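Local coordinates for protein GH5 (Bacteroidetes bacterium AC2a, PDB 4YHE) that probably hydrolyses beta-1,4-glucosidic bonds in cellulose or related beta-glucans, as a cellulase of glycoside hydrolase family 5, at residues 120-125 with 163-168; 314-319 with 378-383; 153-158 with 206-211. All coordinates share one frame; numbering follows the deposited sequence.

Contact 1 of 3, residues 120-125 with 163-168; sequences LDLPAA and NEIQDG
L122 and I165 meet branch to branch, methyl CD2 of L122 lying 3.7 Å from methyl CG2 of I165 as the two side chains cross obliquely. L122 swings CG opposite its own nitrogen (chi1 -179°), which carries the isobutyl group over to the isoleucine. Its CB is close to a polar atom as well, 3.8 Å from Q166 O. At the outer edge P123 crosses D167 at about a right angle, ring atom CG 3.7 Å from D167 CB; proline suits a first helical turn, where no backbone N-H is needed. L122 N is also in that turn, and a water accepts its hydrogen at 3.0 Å while donating to Q166 O at 3.1 Å. D121 fills the N-cap, its OD1 taking A124 N at 3.1 Å from above the carboxylate plane. The carboxylate of D167 leads away to Q182 and D169 N, so the proline meets the CB end of D167 instead. Helix 122-127 is thus packed against the loop that leaves strand 157-160. L122 also reaches V185 of helix 181-199, L120 touches I135 of helix 129-149, and I165 pairs by backbone with V215, beyond strand 209-212.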
loop_
_atom_site.group_PDB
_atom_site.type_symbol
_atom_site.label_atom_id
_atom_site.label_comp_id
_atom_site.label_asym_id
_atom_site.label_seq_id
_atom_site.Cartn_x
_atom_site.Cartn_y
_atom_site.Cartn_z
ATOM N N LEU A 120 -7.573 -8.604 -14.715
ATOM C CA LEU A 120 -7.771 -9.084 -13.361
ATOM C C LEU A 120 -9.123 -8.583 -12.822
ATOM O O LEU A 120 -9.220 -7.533 -12.185
ATOM C CB LEU A 120 -6.572 -8.610 -12.536
ATOM C CG LEU A 120 -6.410 -9.101 -11.126
ATOM C CD1 LEU A 120 -6.508 -10.620 -11.048
ATOM C CD2 LEU A 120 -5.057 -8.601 -10.602
ATOM N N ASP A 121 -10.186 -9.339 -13.139
ATOM C CA ASP A 121 -11.555 -8.844 -13.117
ATOM C C ASP A 121 -12.369 -9.664 -12.128
ATOM O O ASP A 121 -12.779 -10.772 -12.436
ATOM C CB ASP A 121 -12.142 -8.982 -14.538
ATOM C CG ASP A 121 -13.510 -8.349 -14.697
ATOM O OD1 ASP A 121 -14.312 -8.295 -13.740
ATOM O OD2 ASP A 121 -13.823 -7.943 -15.830
ATOM N N LEU A 122 -12.619 -9.113 -10.943
ATOM C CA LEU A 122 -13.251 -9.897 -9.887
ATOM C C LEU A 122 -14.732 -10.286 -10.180
ATOM O O LEU A 122 -15.086 -11.436 -10.043
ATOM C CB LEU A 122 -13.114 -9.187 -8.535
ATOM C CG LEU A 122 -13.742 -9.945 -7.353
ATOM C CD1 LEU A 122 -13.008 -11.232 -7.056
ATOM C CD2 LEU A 122 -13.752 -9.044 -6.136
ATOM N N PRO A 123 -15.591 -9.323 -10.554
ATOM C CA PRO A 123 -16.969 -9.733 -10.880
ATOM C C PRO A 123 -17.032 -10.760 -12.003
ATOM O O PRO A 123 -17.821 -11.709 -11.922
ATOM C CB PRO A 123 -17.637 -8.422 -11.320
ATOM C CG PRO A 123 -16.842 -7.351 -10.638
ATOM C CD PRO A 123 -15.435 -7.858 -10.582
ATOM N N ALA A 124 -16.198 -10.597 -13.020
ATOM C CA ALA A 124 -16.126 -11.582 -14.112
ATOM C C ALA A 124 -15.752 -12.978 -13.625
ATOM O O ALA A 124 -16.299 -13.989 -14.093
ATOM C CB ALA A 124 -15.160 -11.119 -15.193
ATOM N N ALA A 125 -14.851 -13.040 -12.646
ATOM C CA ALA A 125 -14.449 -14.303 -12.034
ATOM C C ALA A 125 -15.527 -14.961 -11.165
ATOM O O ALA A 125 -15.627 -16.196 -11.104
ATOM C CB ALA A 125 -13.208 -14.070 -11.174
ATOM N N ASN A 163 -3.291 -5.616 -5.446
ATOM C CA ASN A 163 -3.560 -4.313 -4.876
ATOM C C ASN A 163 -4.963 -4.186 -4.241
ATOM O O ASN A 163 -5.192 -4.701 -3.128
ATOM C CB ASN A 163 -3.273 -3.227 -5.903
ATOM C CG ASN A 163 -3.358 -1.837 -5.318
ATOM O OD1 ASN A 163 -2.867 -1.593 -4.194
ATOM N ND2 ASN A 163 -4.032 -0.924 -6.035
ATOM N N GLU A 164 -5.890 -3.501 -4.910
ATOM C CA GLU A 164 -7.183 -3.193 -4.324
ATOM C C GLU A 164 -8.230 -3.915 -5.148
ATOM O O GLU A 164 -8.646 -3.422 -6.192
ATOM C CB GLU A 164 -7.430 -1.688 -4.321
ATOM C CG GLU A 164 -6.539 -0.911 -3.333
ATOM C CD GLU A 164 -6.915 0.555 -3.232
ATOM O OE1 GLU A 164 -7.627 1.049 -4.142
ATOM O OE2 GLU A 164 -6.482 1.221 -2.256
ATOM N N ILE A 165 -8.642 -5.080 -4.688
ATOM C CA ILE A 165 -9.537 -5.922 -5.498
ATOM C C ILE A 165 -10.963 -5.675 -5.028
ATOM O O ILE A 165 -11.244 -5.642 -3.815
ATOM C CB ILE A 165 -9.104 -7.401 -5.401
ATOM C CG1 ILE A 165 -7.679 -7.567 -5.943
ATOM C CG2 ILE A 165 -10.094 -8.327 -6.098
ATOM C CD1 ILE A 165 -7.496 -7.126 -7.383
ATOM N N GLN A 166 -11.859 -5.454 -5.980
ATOM C CA GLN A 166 -13.218 -5.020 -5.667
ATOM C C GLN A 166 -14.114 -5.120 -6.882
ATOM O O GLN A 166 -13.661 -5.482 -7.961
ATOM C CB GLN A 166 -13.229 -3.577 -5.213
ATOM C CG GLN A 166 -12.668 -2.602 -6.230
ATOM C CD GLN A 166 -13.200 -1.205 -6.038
ATOM O OE1 GLN A 166 -14.398 -1.011 -5.799
ATOM N NE2 GLN A 166 -12.325 -0.212 -6.170
ATOM N N ASP A 167 -15.370 -4.746 -6.708
ATOM C CA ASP A 167 -16.312 -4.766 -7.821
ATOM C C ASP A 167 -16.692 -3.362 -8.323
ATOM O O ASP A 167 -17.558 -3.245 -9.181
ATOM C CB ASP A 167 -17.553 -5.584 -7.438
ATOM C CG ASP A 167 -18.404 -4.929 -6.383
ATOM O OD1 ASP A 167 -18.113 -3.785 -5.973
ATOM O OD2 ASP A 167 -19.391 -5.596 -5.953
ATOM N N GLY A 168 -16.083 -2.316 -7.776
ATOM C CA GLY A 168 -16.352 -0.919 -8.184
ATOM C C GLY A 168 -17.066 -0.057 -7.157
ATOM O O GLY A 168 -17.062 1.185 -7.261
HETATM O O HOH W 1 -12.367 -6.107 -10.681
#

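Contact 2 of 3, residues 314-319 with 378-383; sequences FRYICK and QSIYDS
An antiparallel helix pair on the outside of the barrel brings I380 of the short C-terminal helix 377-382 against R315, Y316 and K319 of helix 304-323. The axes of the two short segments run 165° apart in direction and approach to 9.5 Å, a spacing that a branched aliphatic side chain fills well. I380 divides its work between two branches. Methyl CD1 presses on K319 CB at 3.4 Å, closer than two carbons normally pack. Methyl CG2, placed opposite the backbone nitrogen of I380 (chi1 -60° for CG1), lies 4.0 Å from R315 CB and 4.1 Å from Y316 CD1, at the edge of the tyrosine ring. Farther along that ring, Y316 CE1 comes within 4.0 Å of Y381 CD2; CE1 sits at the rim of the Y381 ring, close to its plane, while the two tyrosines run side by side. Lysine is tolerated in this buried place because its aliphatic stem does the packing, while NZ leads away to a salt bridge with D323. Near the end of segment 378-383, I380 O receives both S383 OG, at 2.8 Å, and S383 N, from the same face of its plane. A water donates to S383 OG and makes a weak bond with R315 NE, a weak water-mediated link between R315 and S383. On one flank Y316 rests on V274 of helix 270-285 and Y381 stacks on H259; elsewhere K319 touches S367 of helix 357-369, whose hydroxyl also bonds R315 O.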
loop_
_atom_site.group_PDB
_atom_site.type_symbol
_atom_site.label_atom_id
_atom_site.label_comp_id
_atom_site.label_asym_id
_atom_site.label_seq_id
_atom_site.Cartn_x
_atom_site.Cartn_y
_atom_site.Cartn_z
ATOM N N PHE A 314 -0.844 12.969 10.923
ATOM C CA PHE A 314 0.258 12.095 10.721
ATOM C C PHE A 314 0.923 11.726 12.066
ATOM O O PHE A 314 1.192 10.581 12.323
ATOM C CB PHE A 314 1.298 12.729 9.772
ATOM C CG PHE A 314 0.838 12.881 8.309
ATOM C CD1 PHE A 314 -0.068 12.023 7.734
ATOM C CD2 PHE A 314 1.356 13.886 7.533
ATOM C CE1 PHE A 314 -0.459 12.176 6.406
ATOM C CE2 PHE A 314 1.007 14.034 6.210
ATOM C CZ PHE A 314 0.093 13.175 5.643
ATOM N N ARG A 315 1.199 12.708 12.911
ATOM C CA ARG A 315 1.832 12.372 14.170
ATOM C C ARG A 315 1.003 11.381 14.950
ATOM O O ARG A 315 1.501 10.366 15.414
ATOM C CB ARG A 315 2.053 13.608 15.016
ATOM C CG ARG A 315 3.081 14.557 14.478
ATOM C CD ARG A 315 3.546 15.504 15.600
ATOM N NE ARG A 315 2.449 16.339 16.128
ATOM C CZ ARG A 315 1.944 17.409 15.519
ATOM N NH1 ARG A 315 2.427 17.813 14.347
ATOM N NH2 ARG A 315 0.955 18.087 16.093
ATOM N N TYR A 316 -0.276 11.665 15.075
ATOM C CA TYR A 316 -1.159 10.821 15.887
ATOM C C TYR A 316 -1.284 9.396 15.324
ATOM O O TYR A 316 -1.055 8.416 16.032
ATOM C CB TYR A 316 -2.527 11.474 16.011
ATOM C CG TYR A 316 -3.398 10.860 17.077
ATOM C CD1 TYR A 316 -3.337 11.318 18.402
ATOM C CD2 TYR A 316 -4.270 9.812 16.792
ATOM C CE1 TYR A 316 -4.078 10.721 19.394
ATOM C CE2 TYR A 316 -5.047 9.223 17.792
ATOM C CZ TYR A 316 -4.956 9.702 19.091
ATOM O OH TYR A 316 -5.723 9.168 20.096
ATOM N N ILE A 317 -1.685 9.258 14.052
ATOM C CA ILE A 317 -1.912 7.920 13.524
ATOM C C ILE A 317 -0.631 7.072 13.416
ATOM O O ILE A 317 -0.665 5.869 13.665
ATOM C CB ILE A 317 -2.689 7.925 12.180
ATOM C CG1 ILE A 317 -1.830 8.392 11.017
ATOM C CG2 ILE A 317 -3.980 8.741 12.325
ATOM C CD1 ILE A 317 -2.581 8.395 9.686
ATOM N N CYS A 318 0.485 7.703 13.072
ATOM C CA CYS A 318 1.742 7.003 12.944
ATOM C C CYS A 318 2.255 6.546 14.334
ATOM O O CYS A 318 2.895 5.516 14.441
ATOM C CB CYS A 318 2.758 7.863 12.218
ATOM S SG CYS A 318 2.290 8.143 10.446
ATOM N N LYS A 319 1.962 7.322 15.359
ATOM C CA LYS A 319 2.313 6.899 16.740
ATOM C C LYS A 319 1.457 5.700 17.098
ATOM O O LYS A 319 1.949 4.658 17.538
ATOM C CB LYS A 319 2.125 8.024 17.748
ATOM C CG LYS A 319 2.379 7.582 19.186
ATOM C CD LYS A 319 3.736 6.933 19.344
ATOM C CE LYS A 319 4.181 6.892 20.821
ATOM N NZ LYS A 319 5.139 5.771 21.039
ATOM N N GLN A 378 -1.376 10.284 24.128
ATOM C CA GLN A 378 -1.914 11.380 24.931
ATOM C C GLN A 378 -1.158 12.696 24.746
ATOM O O GLN A 378 -1.785 13.736 24.622
ATOM C CB GLN A 378 -1.999 11.006 26.438
ATOM C CG GLN A 378 -2.821 12.027 27.229
ATOM C CD GLN A 378 -4.310 11.971 26.920
ATOM O OE1 GLN A 378 -4.913 10.879 26.874
ATOM N NE2 GLN A 378 -4.931 13.146 26.740
ATOM N N SER A 379 0.173 12.659 24.722
ATOM C CA SER A 379 0.963 13.883 24.544
ATOM C C SER A 379 0.746 14.519 23.182
ATOM O O SER A 379 0.654 15.725 23.083
ATOM C CB SER A 379 2.451 13.672 24.801
ATOM O OG SER A 379 3.061 12.765 23.915
ATOM N N ILE A 380 0.599 13.701 22.144
ATOM C CA ILE A 380 0.243 14.231 20.815
ATOM C C ILE A 380 -1.163 14.843 20.849
ATOM O O ILE A 380 -1.371 15.995 20.454
ATOM C CB ILE A 380 0.303 13.115 19.761
ATOM C CG1 ILE A 380 1.697 12.506 19.672
ATOM C CG2 ILE A 380 -0.032 13.695 18.397
ATOM C CD1 ILE A 380 1.723 11.115 19.056
ATOM N N TYR A 381 -2.136 14.064 21.335
ATOM C CA TYR A 381 -3.502 14.528 21.548
ATOM C C TYR A 381 -3.565 15.910 22.216
ATOM O O TYR A 381 -4.193 16.854 21.708
ATOM C CB TYR A 381 -4.245 13.510 22.416
ATOM C CG TYR A 381 -5.733 13.680 22.499
ATOM C CD1 TYR A 381 -6.322 14.466 23.502
ATOM C CD2 TYR A 381 -6.578 13.017 21.596
ATOM C CE1 TYR A 381 -7.700 14.590 23.587
ATOM C CE2 TYR A 381 -7.952 13.150 21.674
ATOM C CZ TYR A 381 -8.504 13.933 22.670
ATOM O OH TYR A 381 -9.857 14.063 22.741
ATOM N N ASP A 382 -2.870 16.044 23.337
ATOM C CA ASP A 382 -2.911 17.303 24.105
ATOM C C ASP A 382 -2.235 18.467 23.392
ATOM O O ASP A 382 -2.436 19.624 23.765
ATOM C CB ASP A 382 -2.232 17.121 25.473
ATOM C CG ASP A 382 -2.938 16.113 26.354
ATOM O OD1 ASP A 382 -4.131 15.812 26.116
ATOM O OD2 ASP A 382 -2.273 15.603 27.292
ATOM N N SER A 383 -1.414 18.176 22.394
ATOM C CA SER A 383 -0.737 19.216 21.632
ATOM C C SER A 383 -1.421 19.531 20.290
ATOM O O SER A 383 -0.841 20.247 19.457
ATOM C CB SER A 383 0.723 18.809 21.390
ATOM O OG SER A 383 0.810 17.691 20.509
HETATM O O HOH W 2 3.183 15.840 19.343
#

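Contact 3 of 3, residues 153-158 with 206-211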
loop_
_atom_site.group_PDB
_atom_site.type_symbol
_atom_site.label_atom_id
_atom_site.label_comp_id
_atom_site.label_asym_id
_atom_site.label_seq_id
_atom_site.Cartn_x
_atom_site.Cartn_y
_atom_site.Cartn_z
ATOM N N ASP A 153 17.489 -12.455 -4.963
ATOM C CA ASP A 153 17.319 -11.332 -4.048
ATOM C C ASP A 153 16.577 -11.771 -2.781
ATOM O O ASP A 153 15.490 -12.359 -2.849
ATOM C CB ASP A 153 16.582 -10.193 -4.770
ATOM C CG ASP A 153 17.347 -9.698 -5.972
ATOM O OD1 ASP A 153 18.453 -9.180 -5.763
ATOM O OD2 ASP A 153 16.864 -9.825 -7.107
ATOM N N GLY A 154 17.157 -11.417 -1.648
ATOM C CA GLY A 154 16.743 -11.909 -0.347
ATOM C C GLY A 154 15.565 -11.184 0.266
ATOM O O GLY A 154 14.702 -10.636 -0.460
ATOM N N GLU A 155 15.504 -11.192 1.597
ATOM C CA GLU A 155 14.236 -10.848 2.272
ATOM C C GLU A 155 13.988 -9.344 2.422
ATOM O O GLU A 155 12.954 -8.950 2.942
ATOM C CB GLU A 155 14.049 -11.615 3.589
ATOM C CG GLU A 155 14.854 -11.114 4.761
ATOM C CD GLU A 155 14.548 -11.884 6.051
ATOM O OE1 GLU A 155 14.244 -13.115 6.024
ATOM O OE2 GLU A 155 14.637 -11.231 7.097
ATOM N N TRP A 156 14.962 -8.522 2.004
ATOM C CA TRP A 156 14.749 -7.092 1.824
ATOM C C TRP A 156 13.739 -6.815 0.691
ATOM O O TRP A 156 13.188 -5.734 0.660
ATOM C CB TRP A 156 16.058 -6.318 1.556
ATOM C CG TRP A 156 16.828 -6.844 0.399
ATOM C CD1 TRP A 156 17.844 -7.769 0.434
ATOM C CD2 TRP A 156 16.639 -6.506 -0.983
ATOM N NE1 TRP A 156 18.283 -8.031 -0.841
ATOM C CE2 TRP A 156 17.574 -7.264 -1.729
ATOM C CE3 TRP A 156 15.772 -5.630 -1.663
ATOM C CZ2 TRP A 156 17.672 -7.173 -3.115
ATOM C CZ3 TRP A 156 15.874 -5.541 -3.046
ATOM C CH2 TRP A 156 16.811 -6.310 -3.758
ATOM N N LEU A 157 13.498 -7.778 -0.191
ATOM C CA LEU A 157 12.515 -7.648 -1.288
ATOM C C LEU A 157 11.235 -8.429 -0.934
ATOM O O LEU A 157 11.274 -9.643 -0.765
ATOM C CB LEU A 157 13.093 -8.154 -2.609
ATOM C CG LEU A 157 12.165 -8.146 -3.839
ATOM C CD1 LEU A 157 11.667 -6.732 -4.103
ATOM C CD2 LEU A 157 12.844 -8.704 -5.068
ATOM N N VAL A 158 10.119 -7.699 -0.822
ATOM C CA VAL A 158 8.800 -8.233 -0.470
ATOM C C VAL A 158 7.917 -8.237 -1.713
ATOM O O VAL A 158 7.938 -7.281 -2.491
ATOM C CB VAL A 158 8.119 -7.340 0.593
ATOM C CG1 VAL A 158 6.700 -7.815 0.915
ATOM C CG2 VAL A 158 8.941 -7.223 1.876
ATOM N N THR A 206 11.539 -18.312 1.100
ATOM C CA THR A 206 11.342 -17.742 2.421
ATOM C C THR A 206 11.120 -16.230 2.389
ATOM O O THR A 206 11.286 -15.560 3.401
ATOM C CB THR A 206 12.580 -18.012 3.268
ATOM O OG1 THR A 206 13.702 -17.479 2.574
ATOM C CG2 THR A 206 12.764 -19.507 3.447
ATOM N N ARG A 207 10.787 -15.702 1.215
ATOM C CA ARG A 207 10.465 -14.284 1.055
ATOM C C ARG A 207 9.168 -13.969 1.813
ATOM O O ARG A 207 8.236 -14.789 1.812
ATOM C CB ARG A 207 10.249 -13.979 -0.439
ATOM C CG ARG A 207 9.976 -12.515 -0.754
ATOM C CD ARG A 207 9.882 -12.194 -2.252
ATOM N NE ARG A 207 10.898 -12.805 -3.109
ATOM C CZ ARG A 207 12.212 -12.591 -3.059
ATOM N NH1 ARG A 207 12.754 -11.768 -2.178
ATOM N NH2 ARG A 207 13.010 -13.227 -3.913
ATOM N N TYR A 208 9.108 -12.802 2.441
ATOM C CA TYR A 208 7.840 -12.277 2.948
ATOM C C TYR A 208 6.903 -11.922 1.817
ATOM O O TYR A 208 7.306 -11.285 0.854
ATOM C CB TYR A 208 8.062 -11.089 3.828
ATOM C CG TYR A 208 8.666 -11.500 5.134
ATOM C CD1 TYR A 208 7.859 -11.974 6.160
ATOM C CD2 TYR A 208 10.025 -11.443 5.342
ATOM C CE1 TYR A 208 8.403 -12.383 7.364
ATOM C CE2 TYR A 208 10.584 -11.841 6.548
ATOM C CZ TYR A 208 9.762 -12.323 7.547
ATOM O OH TYR A 208 10.269 -12.702 8.765
ATOM N N ILE A 209 5.660 -12.364 1.933
ATOM C CA ILE A 209 4.644 -12.043 0.951
ATOM C C ILE A 209 3.472 -11.311 1.611
ATOM O O ILE A 209 2.874 -11.831 2.562
ATOM C CB ILE A 209 4.108 -13.291 0.283
ATOM C CG1 ILE A 209 5.226 -14.070 -0.437
ATOM C CG2 ILE A 209 2.988 -12.930 -0.681
ATOM C CD1 ILE A 209 4.779 -15.423 -0.915
ATOM N N GLY A 210 3.149 -10.118 1.103
ATOM C CA GLY A 210 1.998 -9.347 1.579
ATOM C C GLY A 210 0.747 -9.769 0.839
ATOM O O GLY A 210 0.761 -9.882 -0.374
ATOM N N VAL A 211 -0.327 -10.019 1.577
ATOM C CA VAL A 211 -1.605 -10.357 0.971
ATOM C C VAL A 211 -2.705 -9.400 1.473
ATOM O O VAL A 211 -2.790 -9.096 2.671
ATOM C CB VAL A 211 -2.021 -11.819 1.224
ATOM C CG1 VAL A 211 -1.103 -12.774 0.525
ATOM C CG2 VAL A 211 -2.103 -12.147 2.710
HETATM O O HOH W 3 10.860 -10.526 1.889
HETATM O O HOH W 4 12.931 -12.461 9.179
#
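The guanidinium of R207 has L157 CD2 over one face, off-centre, and the backbone oxygens of D153 and G154 at its edge; the group also makes a cation-pi contact with F159. End-on, NH1 and NH2 both grip D153 O, NH2 at 2.8 Å in the carbonyl plane and NH1 from above it. NH1 reaches L157 O too, at 3.0 Å with an N-H...O angle of 154°, and adds a weak bond to G154 O. Extended as far as CD, the chain turns at chi3 (-44°) toward these carbonyls. The Y208 ring stacks with F10 and has E155 CD at its edge, near the ring plane, the carboxylate being turned 73° from it. One water joins the two ends, accepting from Y208 OH at 2.7 Å and donating to E155 OE2, while E155 OE1 forms a salt bridge with R235. Another water accepts a hydrogen bond from Y208 N and donates to both E155 O and L157 O at 2.8 Å. V158 CG1 packs 3.5 Å from Y208 O, a beta-branched residue suited to the strand in which it lies. A leucine in place of R207 would probably leave the carbonyls of D153 and L157 without these donors and let the turn at 154-157 shift. Chemically, one cation satisfies several carbonyls of the turn and strand start, and two waters bridge the segments. Arginine, with its many planar N-H groups, can therefore tie the type I turn before strand 157-160 to the start of the adjacent parallel strand 209-212.

In the fold
Contacts 1 and 3 lie at the two ends of strand 157-160, the fourth of the eight parallel barrel strands: contact 3 lies where it begins, and contact 1 uses the loop that follows its end. Their centres are 24 Å apart, with nearest atoms about 7 Å apart. The N163-E164 pair in contact 1, with E295 touching E164 from strand 291-296, fits the strand 4 and strand 7 glutamate positions used in catalysis across family 5, so contact 1 probably borders the active site, while contact 3 belongs to the opposite barrel end. Contact 2 is peripheral, its centre 36 Å from that of contact 1, across the chain's centre, and 31 Å from that of contact 3.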